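Local coordinates for lysosome-associated membrane glycoprotein 3 (Homo sapiens, PDB 4AKM) that contributes to the unfolded protein response and to fusion of lysosomes with autophagosomes, this chain being the membrane-proximal part of its luminal region, at residues 21-26 with 67-72; 38-43 with 87-92; 106-111 with 132-137. One frame throughout, in Å; residues are numbered along the deposited sequence.

Contact 1 (21-26 with 67-72). With NAG (2-acetamido-2-deoxy-beta-D-glucopyranose), chain D.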
loop_
_atom_site.group_PDB
_atom_site.type_symbol
_atom_site.label_atom_id
_atom_site.label_comp_id
_atom_site.label_asym_id
_atom_site.label_seq_id
_atom_site.Cartn_x
_atom_site.Cartn_y
_atom_site.Cartn_z
ATOM N N MET A 21 -3.103 4.353 6.493
ATOM C CA MET A 21 -3.772 3.078 6.256
ATOM C C MET A 21 -3.252 2.026 7.214
ATOM O O MET A 21 -2.211 2.196 7.846
ATOM C CB MET A 21 -3.567 2.588 4.817
ATOM C CG MET A 21 -2.115 2.307 4.434
ATOM S SD MET A 21 -1.735 2.585 2.685
ATOM C CE MET A 21 -2.912 1.514 1.883
ATOM N N GLY A 22 -4.003 0.940 7.314
ATOM C CA GLY A 22 -3.582 -0.247 8.015
ATOM C C GLY A 22 -3.382 -1.290 6.948
ATOM O O GLY A 22 -4.124 -1.334 5.967
ATOM N N ILE A 23 -2.362 -2.120 7.121
ATOM C CA ILE A 23 -2.035 -3.126 6.122
ATOM C C ILE A 23 -1.799 -4.484 6.776
ATOM O O ILE A 23 -1.178 -4.592 7.835
ATOM C CB ILE A 23 -0.838 -2.689 5.244
ATOM C CG1 ILE A 23 -1.205 -1.427 4.464
ATOM C CG2 ILE A 23 -0.440 -3.787 4.278
ATOM C CD1 ILE A 23 -0.015 -0.635 3.998
ATOM N N GLN A 24 -2.343 -5.511 6.139
ATOM C CA GLN A 24 -2.275 -6.870 6.629
ATOM C C GLN A 24 -1.783 -7.736 5.474
ATOM O O GLN A 24 -2.124 -7.494 4.317
ATOM C CB GLN A 24 -3.669 -7.318 7.099
ATOM C CG GLN A 24 -3.698 -8.642 7.858
ATOM C CD GLN A 24 -5.083 -8.998 8.397
ATOM O OE1 GLN A 24 -5.961 -9.440 7.653
ATOM N NE2 GLN A 24 -5.279 -8.808 9.699
ATOM N N LEU A 25 -0.961 -8.730 5.780
ATOM C CA LEU A 25 -0.530 -9.682 4.768
ATOM C C LEU A 25 -1.064 -11.058 5.128
ATOM O O LEU A 25 -0.898 -11.511 6.252
ATOM C CB LEU A 25 0.997 -9.703 4.646
ATOM C CG LEU A 25 1.631 -8.460 4.012
ATOM C CD1 LEU A 25 3.156 -8.529 4.028
ATOM C CD2 LEU A 25 1.118 -8.257 2.591
ATOM N N ILE A 26 -1.717 -11.710 4.177
ATOM C CA ILE A 26 -2.270 -13.036 4.397
ATOM C C ILE A 26 -1.530 -14.052 3.535
ATOM O O ILE A 26 -1.559 -13.953 2.306
ATOM C CB ILE A 26 -3.786 -13.098 4.049
ATOM C CG1 ILE A 26 -4.626 -12.292 5.046
ATOM C CG2 ILE A 26 -4.269 -14.544 4.005
ATOM C CD1 ILE A 26 -4.791 -10.833 4.694
ATOM N N GLY A 67 10.316 -8.086 5.858
ATOM C CA GLY A 67 10.090 -7.733 4.474
ATOM C C GLY A 67 9.579 -6.328 4.260
ATOM O O GLY A 67 9.964 -5.392 4.962
ATOM N N PHE A 68 8.691 -6.188 3.284
ATOM C CA PHE A 68 8.233 -4.875 2.871
ATOM C C PHE A 68 6.945 -4.935 2.079
ATOM O O PHE A 68 6.545 -5.991 1.567
ATOM C CB PHE A 68 9.297 -4.193 2.003
ATOM C CG PHE A 68 9.627 -4.946 0.733
ATOM C CD1 PHE A 68 8.813 -4.844 -0.386
ATOM C CD2 PHE A 68 10.751 -5.750 0.661
ATOM C CE1 PHE A 68 9.105 -5.537 -1.547
ATOM C CE2 PHE A 68 11.057 -6.437 -0.502
ATOM C CZ PHE A 68 10.230 -6.336 -1.607
ATOM N N VAL A 69 6.318 -3.774 1.964
ATOM C CA VAL A 69 5.203 -3.586 1.054
ATOM C C VAL A 69 5.498 -2.363 0.201
ATOM O O VAL A 69 5.835 -1.296 0.713
ATOM C CB VAL A 69 3.857 -3.403 1.793
ATOM C CG1 VAL A 69 2.754 -3.051 0.807
ATOM C CG2 VAL A 69 3.496 -4.658 2.563
ATOM N N ASN A 70 5.381 -2.535 -1.107
ATOM C CA ASN A 70 5.694 -1.486 -2.051
ATOM C C ASN A 70 4.468 -1.107 -2.860
ATOM O O ASN A 70 3.927 -1.917 -3.618
ATOM C CB ASN A 70 6.827 -1.932 -2.975
ATOM C CG ASN A 70 7.529 -0.767 -3.640
ATOM O OD1 ASN A 70 7.360 0.387 -3.249
ATOM N ND2 ASN A 70 8.330 -1.067 -4.652
ATOM N N LEU A 71 4.035 0.134 -2.673
ATOM C CA LEU A 71 2.911 0.691 -3.400
ATOM C C LEU A 71 3.416 1.656 -4.460
ATOM O O LEU A 71 3.967 2.700 -4.138
ATOM C CB LEU A 71 1.968 1.421 -2.436
ATOM C CG LEU A 71 1.361 0.567 -1.319
ATOM C CD1 LEU A 71 0.335 1.350 -0.522
ATOM C CD2 LEU A 71 0.744 -0.703 -1.884
ATOM N N THR A 72 3.231 1.296 -5.724
ATOM C CA THR A 72 3.612 2.159 -6.835
ATOM C C THR A 72 2.414 2.894 -7.427
ATOM O O THR A 72 1.396 2.271 -7.771
ATOM C CB THR A 72 4.307 1.366 -7.957
ATOM O OG1 THR A 72 5.584 0.899 -7.504
ATOM C CG2 THR A 72 4.498 2.240 -9.183
HETATM C C1 NAG D . 9.151 -0.225 -5.478
HETATM C C2 NAG D . 10.250 -1.230 -5.782
HETATM C C3 NAG D . 11.338 -0.583 -6.635
HETATM C C4 NAG D . 10.729 0.084 -7.863
HETATM C C5 NAG D . 9.520 0.944 -7.505
HETATM C C6 NAG D . 8.782 1.361 -8.768
HETATM C C7 NAG D . 10.754 -3.034 -4.237
HETATM C C8 NAG D . 11.669 -3.484 -3.138
HETATM N N2 NAG D . 10.801 -1.741 -4.541
HETATM O O3 NAG D . 12.256 -1.573 -7.043
HETATM O O4 NAG D . 11.690 0.903 -8.496
HETATM O O5 NAG D . 8.600 0.255 -6.684
HETATM O O6 NAG D . 7.673 2.147 -8.396
HETATM O O7 NAG D . 10.013 -3.837 -4.808
#
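M21 and L71 meet on the inner side of a strand whose outer side carries an N-linked sugar, so 67-72 is at once a wall of the hydrophobic core and a glycosylation site. The strands 21-26 and 67-72 belong to two different sheets of the beta-prism domain; their axes come within 9.7 Å at 119°, with no hydrogen bond across, as expected of sheets packed face to face. Alternation sorts the side chains: V69 and L71 point to 21-26, while N70 and its flanking F68 and T72 serve the glycan. M21 and L71 meet end to end, SD of M21 standing 4.0 Å from CD1 of L71. CG of M21 sits between its backbone N and carbonyl carbon (chi1 62°), and further bends at chi2 and chi3 bring both SD and CE to that one methyl. V69 offers a single branch, CG2, to two partners: CD1 of L25 at 4.2 Å and CG2 of I23 at 4.4 Å. L25 and V69 lie alongside, pointing opposite ways, which makes their contact lateral. On the outer side, ND2 of N70 is bonded to C1 of the sugar (1.4 Å) in the N-X-T sequon N70-L71-T72. OG1 of T72 hydrogen-bonds the sugar's O6 at 2.6 Å, and the acetyl methyl C8 lies over one face of the F68 ring, 3.5 Å from CZ and offset toward the rim. Strand 67-75 runs between 57-64 and 80-90, whereas 14-27 pairs with 38-41 and 130-135; from the latter strand V132 packs on I23 and L25, and T134 on M21.

Contact 2 (38-43 with 87-92)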
loop_
_atom_site.group_PDB
_atom_site.type_symbol
_atom_site.label_atom_id
_atom_site.label_comp_id
_atom_site.label_asym_id
_atom_site.label_seq_id
_atom_site.Cartn_x
_atom_site.Cartn_y
_atom_site.Cartn_z
ATOM N N ARG A 38 -1.851 -17.749 7.526
ATOM C CA ARG A 38 -1.012 -16.958 8.413
ATOM C C ARG A 38 -1.301 -15.473 8.195
ATOM O O ARG A 38 -1.275 -14.979 7.068
ATOM C CB ARG A 38 0.468 -17.281 8.184
ATOM C CG ARG A 38 1.363 -17.011 9.391
ATOM C CD ARG A 38 2.682 -17.774 9.292
ATOM N NE ARG A 38 2.474 -19.220 9.195
ATOM C CZ ARG A 38 3.452 -20.123 9.148
ATOM N NH1 ARG A 38 4.723 -19.740 9.194
ATOM N NH2 ARG A 38 3.159 -21.417 9.058
ATOM N N TYR A 39 -1.607 -14.771 9.276
ATOM C CA TYR A 39 -1.863 -13.342 9.203
ATOM C C TYR A 39 -0.660 -12.559 9.718
ATOM O O TYR A 39 0.006 -12.976 10.667
ATOM C CB TYR A 39 -3.122 -12.988 9.999
ATOM C CG TYR A 39 -4.413 -13.449 9.342
ATOM C CD1 TYR A 39 -4.834 -14.774 9.425
ATOM C CD2 TYR A 39 -5.205 -12.559 8.627
ATOM C CE1 TYR A 39 -6.009 -15.194 8.818
ATOM C CE2 TYR A 39 -6.378 -12.968 8.021
ATOM C CZ TYR A 39 -6.776 -14.284 8.117
ATOM O OH TYR A 39 -7.949 -14.685 7.509
ATOM N N PHE A 40 -0.360 -11.441 9.073
ATOM C CA PHE A 40 0.678 -10.552 9.575
ATOM C C PHE A 40 0.283 -9.086 9.491
ATOM O O PHE A 40 0.129 -8.538 8.405
ATOM C CB PHE A 40 2.007 -10.741 8.849
ATOM C CG PHE A 40 3.035 -9.733 9.260
ATOM C CD1 PHE A 40 3.694 -9.860 10.474
ATOM C CD2 PHE A 40 3.312 -8.630 8.461
ATOM C CE1 PHE A 40 4.628 -8.921 10.876
ATOM C CE2 PHE A 40 4.248 -7.682 8.854
ATOM C CZ PHE A 40 4.908 -7.829 10.062
ATOM N N ASN A 41 0.151 -8.450 10.647
ATOM C CA ASN A 41 -0.203 -7.042 10.707
ATOM C C ASN A 41 1.020 -6.143 10.555
ATOM O O ASN A 41 1.966 -6.240 11.340
ATOM C CB ASN A 41 -0.905 -6.746 12.027
ATOM C CG ASN A 41 -2.262 -7.420 12.129
ATOM O OD1 ASN A 41 -2.679 -8.156 11.227
ATOM N ND2 ASN A 41 -2.961 -7.168 13.231
ATOM N N ILE A 42 1.013 -5.273 9.550
ATOM C CA ILE A 42 2.052 -4.262 9.474
ATOM C C ILE A 42 1.876 -3.363 10.689
ATOM O O ILE A 42 0.857 -2.690 10.834
ATOM C CB ILE A 42 2.010 -3.427 8.170
ATOM C CG1 ILE A 42 2.717 -4.152 7.024
ATOM C CG2 ILE A 42 2.710 -2.091 8.373
ATOM C CD1 ILE A 42 2.014 -5.382 6.524
ATOM N N ASP A 43 2.852 -3.409 11.587
ATOM C CA ASP A 43 2.873 -2.556 12.766
ATOM C C ASP A 43 3.550 -1.234 12.405
ATOM O O ASP A 43 4.759 -1.180 12.182
ATOM C CB ASP A 43 3.582 -3.275 13.923
ATOM C CG ASP A 43 3.903 -2.359 15.097
ATOM O OD1 ASP A 43 3.314 -1.261 15.213
ATOM O OD2 ASP A 43 4.754 -2.757 15.922
ATOM N N ALA A 87 5.000 -7.239 -2.423
ATOM C CA ALA A 87 5.253 -7.535 -1.026
ATOM C C ALA A 87 6.234 -8.681 -0.854
ATOM O O ALA A 87 6.403 -9.538 -1.740
ATOM C CB ALA A 87 3.968 -7.817 -0.282
ATOM N N TYR A 88 6.869 -8.670 0.309
ATOM C CA TYR A 88 7.883 -9.639 0.657
ATOM C C TYR A 88 7.733 -9.873 2.149
ATOM O O TYR A 88 7.682 -8.918 2.927
ATOM C CB TYR A 88 9.241 -9.027 0.339
ATOM C CG TYR A 88 10.468 -9.888 0.531
ATOM C CD1 TYR A 88 11.024 -10.072 1.793
ATOM C CD2 TYR A 88 11.107 -10.467 -0.558
ATOM C CE1 TYR A 88 12.161 -10.834 1.970
ATOM C CE2 TYR A 88 12.252 -11.232 -0.390
ATOM C CZ TYR A 88 12.774 -11.411 0.877
ATOM O OH TYR A 88 13.911 -12.169 1.054
ATOM N N LEU A 89 7.652 -11.139 2.545
ATOM C CA LEU A 89 7.394 -11.490 3.933
ATOM C C LEU A 89 8.142 -12.749 4.344
ATOM O O LEU A 89 8.032 -13.770 3.688
ATOM C CB LEU A 89 5.893 -11.705 4.150
ATOM C CG LEU A 89 5.500 -12.048 5.583
ATOM C CD1 LEU A 89 5.883 -10.907 6.506
ATOM C CD2 LEU A 89 4.020 -12.352 5.680
ATOM N N THR A 90 8.894 -12.676 5.438
ATOM C CA THR A 90 9.584 -13.849 5.967
ATOM C C THR A 90 8.816 -14.454 7.137
ATOM O O THR A 90 8.396 -13.737 8.045
ATOM C CB THR A 90 11.005 -13.498 6.450
ATOM O OG1 THR A 90 11.677 -12.714 5.458
ATOM C CG2 THR A 90 11.810 -14.761 6.712
ATOM N N VAL A 91 8.623 -15.769 7.114
ATOM C CA VAL A 91 8.120 -16.476 8.293
ATOM C C VAL A 91 9.238 -17.344 8.880
ATOM O O VAL A 91 10.004 -17.968 8.143
ATOM C CB VAL A 91 6.846 -17.313 7.998
ATOM C CG1 VAL A 91 5.744 -16.427 7.449
ATOM C CG2 VAL A 91 7.142 -18.445 7.034
ATOM N N SER A 92 9.350 -17.367 10.205
ATOM C CA SER A 92 10.469 -18.056 10.848
ATOM C C SER A 92 10.369 -19.574 10.750
ATOM O O SER A 92 11.365 -20.248 10.470
ATOM C CB SER A 92 10.604 -17.634 12.315
ATOM O OG SER A 92 11.741 -18.232 12.916
#
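F40 faces L89 with CA atoms 8.8 Å apart, and R38 faces V91 at a CA separation of 9.1 Å; both spacings are too wide for backbone pairing and fit two layers meeting through side chains. The layers are the two antiparallel sheets of the beta-prism domain, one contributing strand 38-41, the other residues 87-92 on strand 80-90 and its continuation. No hydrogen bond crosses between them. Instead, alternate residues 38 and 40 meet alternate residues 91 and 89, pairs that run in opposite senses along the chain.

F40 and L89 meet in a CH-pi contact: CD1 of L89 lies 4.3 Å from the centroid of the F40 ring and 23° off the ring normal, hence over the face, though displaced toward the rim on the CG-CD2 side. Its other methyl, CD2, lies against CB of F40 at 4.1 Å, so the forked end of the leucine spans the root and the ring of the phenylalanine. F64 of strand 57-64 also meets the F40 ring and touches L89, so F40 packs on residues of two strands of the five-stranded sheet.

The polar end of R38 has partners outside the two segments: NE forms a salt bridge with D29 OD2, and NH1 donates to O of D93. The chain is extended to CD of R38, which lies 3.8 Å from CG1 of V91; the bend at chi3 (-59°) comes beyond CD and directs the guanidinium. This group presents an edge rather than a face to the valine: NH1 of R38 is 3.4 Å from CB of V91, which lies near the guanidinium plane.

Contact 3 (106-111 with 132-137)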
loop_
_atom_site.group_PDB
_atom_site.type_symbol
_atom_site.label_atom_id
_atom_site.label_comp_id
_atom_site.label_asym_id
_atom_site.label_seq_id
_atom_site.Cartn_x
_atom_site.Cartn_y
_atom_site.Cartn_z
ATOM N N VAL A 106 -5.286 -1.063 -11.819
ATOM C CA VAL A 106 -5.810 0.267 -11.570
ATOM C C VAL A 106 -6.551 0.232 -10.241
ATOM O O VAL A 106 -7.622 -0.371 -10.122
ATOM C CB VAL A 106 -6.726 0.743 -12.707
ATOM C CG1 VAL A 106 -7.580 1.913 -12.247
ATOM C CG2 VAL A 106 -5.892 1.134 -13.915
ATOM N N MET A 107 -5.964 0.876 -9.238
ATOM C CA MET A 107 -6.421 0.704 -7.871
ATOM C C MET A 107 -6.469 2.019 -7.108
ATOM O O MET A 107 -5.514 2.797 -7.123
ATOM C CB MET A 107 -5.521 -0.296 -7.144
ATOM C CG MET A 107 -6.070 -0.749 -5.813
ATOM S SD MET A 107 -5.028 -1.973 -5.015
ATOM C CE MET A 107 -6.134 -2.544 -3.727
ATOM N N PHE A 108 -7.595 2.244 -6.438
ATOM C CA PHE A 108 -7.848 3.473 -5.694
ATOM C C PHE A 108 -7.716 4.677 -6.610
ATOM O O PHE A 108 -7.177 5.705 -6.211
ATOM C CB PHE A 108 -6.888 3.639 -4.508
ATOM C CG PHE A 108 -7.016 2.581 -3.445
ATOM C CD1 PHE A 108 -7.875 1.503 -3.595
ATOM C CD2 PHE A 108 -6.279 2.682 -2.279
ATOM C CE1 PHE A 108 -7.979 0.541 -2.611
ATOM C CE2 PHE A 108 -6.381 1.728 -1.291
ATOM C CZ PHE A 108 -7.233 0.654 -1.454
ATOM N N GLN A 109 -8.189 4.545 -7.844
ATOM C CA GLN A 109 -8.073 5.636 -8.808
ATOM C C GLN A 109 -8.850 6.872 -8.345
ATOM O O GLN A 109 -10.023 6.780 -7.981
ATOM C CB GLN A 109 -8.537 5.192 -10.196
ATOM C CG GLN A 109 -8.196 6.188 -11.300
ATOM C CD GLN A 109 -8.709 5.753 -12.660
ATOM O OE1 GLN A 109 -9.502 4.816 -12.768
ATOM N NE2 GLN A 109 -8.260 6.435 -13.709
ATOM N N THR A 110 -8.184 8.024 -8.370
ATOM C CA THR A 110 -8.734 9.254 -7.813
ATOM C C THR A 110 -8.359 10.452 -8.672
ATOM O O THR A 110 -7.229 10.535 -9.154
ATOM C CB THR A 110 -8.177 9.507 -6.398
ATOM O OG1 THR A 110 -8.410 8.357 -5.578
ATOM C CG2 THR A 110 -8.833 10.726 -5.760
ATOM N N ALA A 111 -9.304 11.376 -8.853
ATOM C CA ALA A 111 -9.052 12.611 -9.594
ATOM C C ALA A 111 -7.869 13.362 -8.991
ATOM O O ALA A 111 -7.770 13.496 -7.772
ATOM C CB ALA A 111 -10.293 13.489 -9.596
ATOM N N VAL A 132 -2.588 -9.126 0.062
ATOM C CA VAL A 132 -2.495 -7.944 0.903
ATOM C C VAL A 132 -3.893 -7.360 1.129
ATOM O O VAL A 132 -4.727 -7.366 0.224
ATOM C CB VAL A 132 -1.503 -6.894 0.326
ATOM C CG1 VAL A 132 -1.931 -6.433 -1.053
ATOM C CG2 VAL A 132 -1.349 -5.714 1.269
ATOM N N LYS A 133 -4.152 -6.899 2.351
ATOM C CA LYS A 133 -5.399 -6.219 2.679
ATOM C C LYS A 133 -5.150 -4.849 3.304
ATOM O O LYS A 133 -4.320 -4.706 4.199
ATOM C CB LYS A 133 -6.275 -7.079 3.596
ATOM C CG LYS A 133 -7.392 -7.807 2.853
ATOM C CD LYS A 133 -7.819 -9.089 3.552
ATOM C CE LYS A 133 -8.489 -10.050 2.565
ATOM N NZ LYS A 133 -8.741 -11.409 3.142
ATOM N N THR A 134 -5.865 -3.841 2.813
ATOM C CA THR A 134 -5.762 -2.496 3.369
ATOM C C THR A 134 -7.031 -2.122 4.107
ATOM O O THR A 134 -8.102 -2.660 3.839
ATOM C CB THR A 134 -5.501 -1.433 2.286
ATOM O OG1 THR A 134 -6.702 -1.196 1.536
ATOM C CG2 THR A 134 -4.394 -1.883 1.355
ATOM N N THR A 135 -6.907 -1.174 5.024
ATOM C CA THR A 135 -8.038 -0.757 5.836
ATOM C C THR A 135 -7.796 0.675 6.286
ATOM O O THR A 135 -6.659 1.112 6.322
ATOM C CB THR A 135 -8.185 -1.676 7.064
ATOM O OG1 THR A 135 -9.324 -1.279 7.829
ATOM C CG2 THR A 135 -6.971 -1.583 7.944
ATOM N N ASP A 136 -8.853 1.417 6.607
ATOM C CA ASP A 136 -8.697 2.782 7.132
ATOM C C ASP A 136 -7.848 3.681 6.236
ATOM O O ASP A 136 -7.110 4.543 6.709
ATOM C CB ASP A 136 -8.118 2.747 8.545
ATOM C CG ASP A 136 -9.123 2.267 9.562
ATOM O OD1 ASP A 136 -10.214 2.867 9.629
ATOM O OD2 ASP A 136 -8.836 1.284 10.274
ATOM N N VAL A 137 -7.963 3.458 4.935
ATOM C CA VAL A 137 -7.143 4.145 3.956
ATOM C C VAL A 137 -7.571 5.587 3.729
ATOM O O VAL A 137 -8.730 5.862 3.429
ATOM C CB VAL A 137 -7.192 3.412 2.594
ATOM C CG1 VAL A 137 -6.406 4.178 1.544
ATOM C CG2 VAL A 137 -6.680 1.989 2.728
#
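F108 projects from a chain corner toward T134 and V137, bridging the interior between the two sheets of the beta-prism domain. The corner, where F108 has a left-handed backbone conformation, interrupts strand 97-110, yet M107 and T110 on its two sides still pair through their backbones with I82 and Y80 of strand 80-90. From CA, CB heads toward 132-137, and CG is placed beside the backbone N, opposite the carbonyl carbon (chi1 -64°). Along one side of the ring the first partner is V137: CD2 of F108 is 4.1 Å from CG1 of V137. One atom further out, V137 points back against the ring and brings both methyls to CE2 of F108, CG1 at 3.7 Å and CG2 at 4.0 Å. At the tip, CZ of F108 meets OG1 of T134 at 3.6 Å, the oxygen lying at the ring edge and in its plane, a contact without a hydrogen bond.

V137 follows a second corner, at D136, so F108 touches residues on both sides of that turn. The F108 ring also stacks with that of F116 and packs on I82 and Q122. An iridium(III) ion is bound about 5 Å from the F108 side chain. The corner at F108 is further tied within its own segment: OG1 of T110 donates to O of F108 at 3.0 Å, from above the carbonyl plane and 47° out of it.

In the fold
Contacts 1 and 2 share both sheets and have centres about 9 Å apart: L25 N lies 2.8 Å from F40 O, a probable hydrogen bond joining strands 14-27 and 38-41, while 67-75 and 80-90 are neighbours in the other sheet. Contact 3 attaches to contact 1 through a different edge of strand 14-27, where G22 N is 2.8 Å from T135 O; those centres are about 11 Å apart. Contacts 2 and 3 do not touch, with centres about 20 Å apart and nearest atoms about 6 Å. Thus 21-26 links all three. The glycan belongs to contact 1, with the L89 side chain of contact 2 about 12 Å from it.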